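Side-chain contact in aminoglycoside N(3)-acetyltransferase III (PDB 7LAO), which acetylates the 3-amino group of 2-deoxystreptamine aminoglycosides with acetyl-CoA, giving resistance to gentamicin, kanamycin, tobramycin, neomycin and apramycin: residues 120-125 / 134-139. Sequence-based numbering, arbitrary orientation.
Sequences ASMVAV and EPHRLG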
loop_
_atom_site.group_PDB
_atom_site.type_symbol
_atom_site.label_atom_id
_atom_site.label_comp_id
_atom_site.label_asym_id
_atom_site.label_seq_id
_atom_site.Cartn_x
_atom_site.Cartn_y
_atom_site.Cartn_z
ATOM N N ALA A 120 6.739 -6.617 -0.472
ATOM C CA ALA A 120 5.865 -5.548 -0.947
ATOM C C ALA A 120 4.493 -6.073 -1.340
ATOM O O ALA A 120 3.742 -5.389 -2.023
ATOM C CB ALA A 120 6.511 -4.820 -2.120
ATOM N N SER A 121 4.155 -7.279 -0.903
ATOM C CA SER A 121 2.954 -7.965 -1.360
ATOM C C SER A 121 1.699 -7.099 -1.308
ATOM O O SER A 121 1.435 -6.382 -0.326
ATOM C CB SER A 121 2.772 -9.212 -0.498
ATOM O OG SER A 121 1.609 -9.903 -0.868
ATOM N N MET A 122 0.900 -7.191 -2.361
ATOM C CA MET A 122 -0.341 -6.437 -2.478
ATOM C C MET A 122 -1.511 -7.404 -2.569
ATOM O O MET A 122 -1.368 -8.491 -3.108
ATOM C CB MET A 122 -0.347 -5.557 -3.737
ATOM C CG MET A 122 0.819 -4.625 -3.817
ATOM S SD MET A 122 0.534 -3.107 -2.856
ATOM C CE MET A 122 2.153 -2.392 -3.079
ATOM N N VAL A 123 -2.673 -6.996 -2.051
ATOM C CA VAL A 123 -3.890 -7.787 -2.162
ATOM C C VAL A 123 -4.835 -6.946 -3.002
ATOM O O VAL A 123 -4.872 -5.711 -2.853
ATOM C CB VAL A 123 -4.504 -8.153 -0.780
ATOM C CG1 VAL A 123 -4.755 -6.854 0.099
ATOM C CG2 VAL A 123 -5.812 -8.872 -0.946
ATOM N N ALA A 124 -5.578 -7.594 -3.901
ATOM C CA ALA A 124 -6.604 -6.927 -4.718
ATOM C C ALA A 124 -7.796 -7.852 -4.956
ATOM O O ALA A 124 -7.649 -9.085 -5.034
ATOM C CB ALA A 124 -6.080 -6.457 -6.072
ATOM N N VAL A 125 -8.974 -7.244 -5.118
ATOM C CA VAL A 125 -10.235 -7.995 -5.189
ATOM C C VAL A 125 -11.181 -7.261 -6.106
ATOM O O VAL A 125 -11.561 -6.116 -5.798
ATOM C CB VAL A 125 -10.937 -8.108 -3.816
ATOM C CG1 VAL A 125 -11.894 -9.265 -3.855
ATOM C CG2 VAL A 125 -9.965 -8.135 -2.666
ATOM N N GLU A 134 -0.119 -9.109 -10.699
ATOM C CA GLU A 134 0.913 -9.755 -11.516
ATOM C C GLU A 134 1.297 -8.822 -12.663
ATOM O O GLU A 134 0.402 -8.295 -13.345
ATOM C CB GLU A 134 0.382 -11.086 -12.095
ATOM C CG GLU A 134 0.100 -12.177 -11.070
ATOM C CD GLU A 134 -0.464 -13.441 -11.726
ATOM O OE1 GLU A 134 -1.671 -13.758 -11.525
ATOM O OE2 GLU A 134 0.306 -14.083 -12.498
ATOM N N PRO A 135 2.603 -8.655 -12.968
ATOM C CA PRO A 135 3.740 -9.240 -12.260
ATOM C C PRO A 135 4.155 -8.445 -11.032
ATOM O O PRO A 135 3.705 -7.300 -10.846
ATOM C CB PRO A 135 4.843 -9.249 -13.344
ATOM C CG PRO A 135 4.527 -7.997 -14.122
ATOM C CD PRO A 135 3.027 -7.829 -14.110
ATOM N N HIS A 136 4.971 -9.026 -10.158
ATOM C CA HIS A 136 5.416 -8.258 -8.977
ATOM C C HIS A 136 6.777 -8.838 -8.601
ATOM O O HIS A 136 6.868 -9.779 -7.815
ATOM C CB HIS A 136 4.459 -8.267 -7.795
ATOM C CG HIS A 136 4.701 -7.138 -6.824
ATOM N ND1 HIS A 136 3.963 -6.959 -5.664
ATOM C CD2 HIS A 136 5.602 -6.116 -6.850
ATOM C CE1 HIS A 136 4.416 -5.904 -5.015
ATOM N NE2 HIS A 136 5.396 -5.365 -5.714
ATOM N N ARG A 137 7.821 -8.277 -9.198
ATOM C CA ARG A 137 9.157 -8.846 -9.144
ATOM C C ARG A 137 10.048 -8.132 -8.142
ATOM O O ARG A 137 9.873 -6.947 -7.833
ATOM C CB ARG A 137 9.820 -8.812 -10.530
ATOM C CG ARG A 137 8.863 -8.937 -11.724
ATOM C CD ARG A 137 9.618 -9.132 -13.032
ATOM N NE ARG A 137 8.772 -9.023 -14.224
ATOM C CZ ARG A 137 8.141 -10.043 -14.811
ATOM N NH1 ARG A 137 8.236 -11.277 -14.314
ATOM N NH2 ARG A 137 7.397 -9.830 -15.896
ATOM N N LEU A 138 11.033 -8.879 -7.649
ATOM C CA LEU A 138 12.107 -8.258 -6.894
ATOM C C LEU A 138 12.764 -7.163 -7.725
ATOM O O LEU A 138 13.076 -7.367 -8.898
ATOM C CB LEU A 138 13.143 -9.295 -6.502
ATOM C CG LEU A 138 12.596 -10.317 -5.526
ATOM C CD1 LEU A 138 13.728 -11.179 -5.064
ATOM C CD2 LEU A 138 11.898 -9.601 -4.357
ATOM N N GLY A 139 12.999 -5.999 -7.102
ATOM C CA GLY A 139 13.480 -4.835 -7.811
ATOM C C GLY A 139 12.386 -3.981 -8.418
ATOM O O GLY A 139 12.684 -2.956 -9.044
#
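His136 reaches across to Ala120 and Met122, and every close approach between the two segments involves its imidazole. CB leaves the loop in the direction of segment 120-125. CG lies anti to the backbone N (chi1 -161°), which carries the ring toward Ala120, just ahead of the strand. ND1, on one flank of the ring, is hydrogen-bonded to Ser115 OG, and the same hydroxyl also bonds Met122 N. Ser115 therefore ties the histidine to the start of strand 122-125. CE1 is the leading atom. His136 CE1 meets Ala120 O at 3.1 Å, with the oxygen at the ring edge and near its plane. This is a close C-H approach to a carbonyl, not a conventional hydrogen bond. Ala120 CB packs on the same carbon, 3.7 Å from His136 CE1.

The strand entered here belongs to the mixed seven-stranded sheet of this Antibiotic_NAT enzyme, between strands 113-114 and 56-60. The loop of His136 follows helix 129-133, which comes after this strand in the chain, so the chain turns back to the residues that lead into strand 122-125.

His136 NE2 lies 3.8 Å from Ala120 CB and is hydrogen-bonded to Ala141 O. With both ring nitrogens bonded, rotation of the imidazole is restricted. Met122 crosses the histidine side chain at about a right angle. Met122 CG lies 4.0 Å from His136 CE1, oblique to the ring. Ala120 CB also lies beside a bound HEPES buffer molecule.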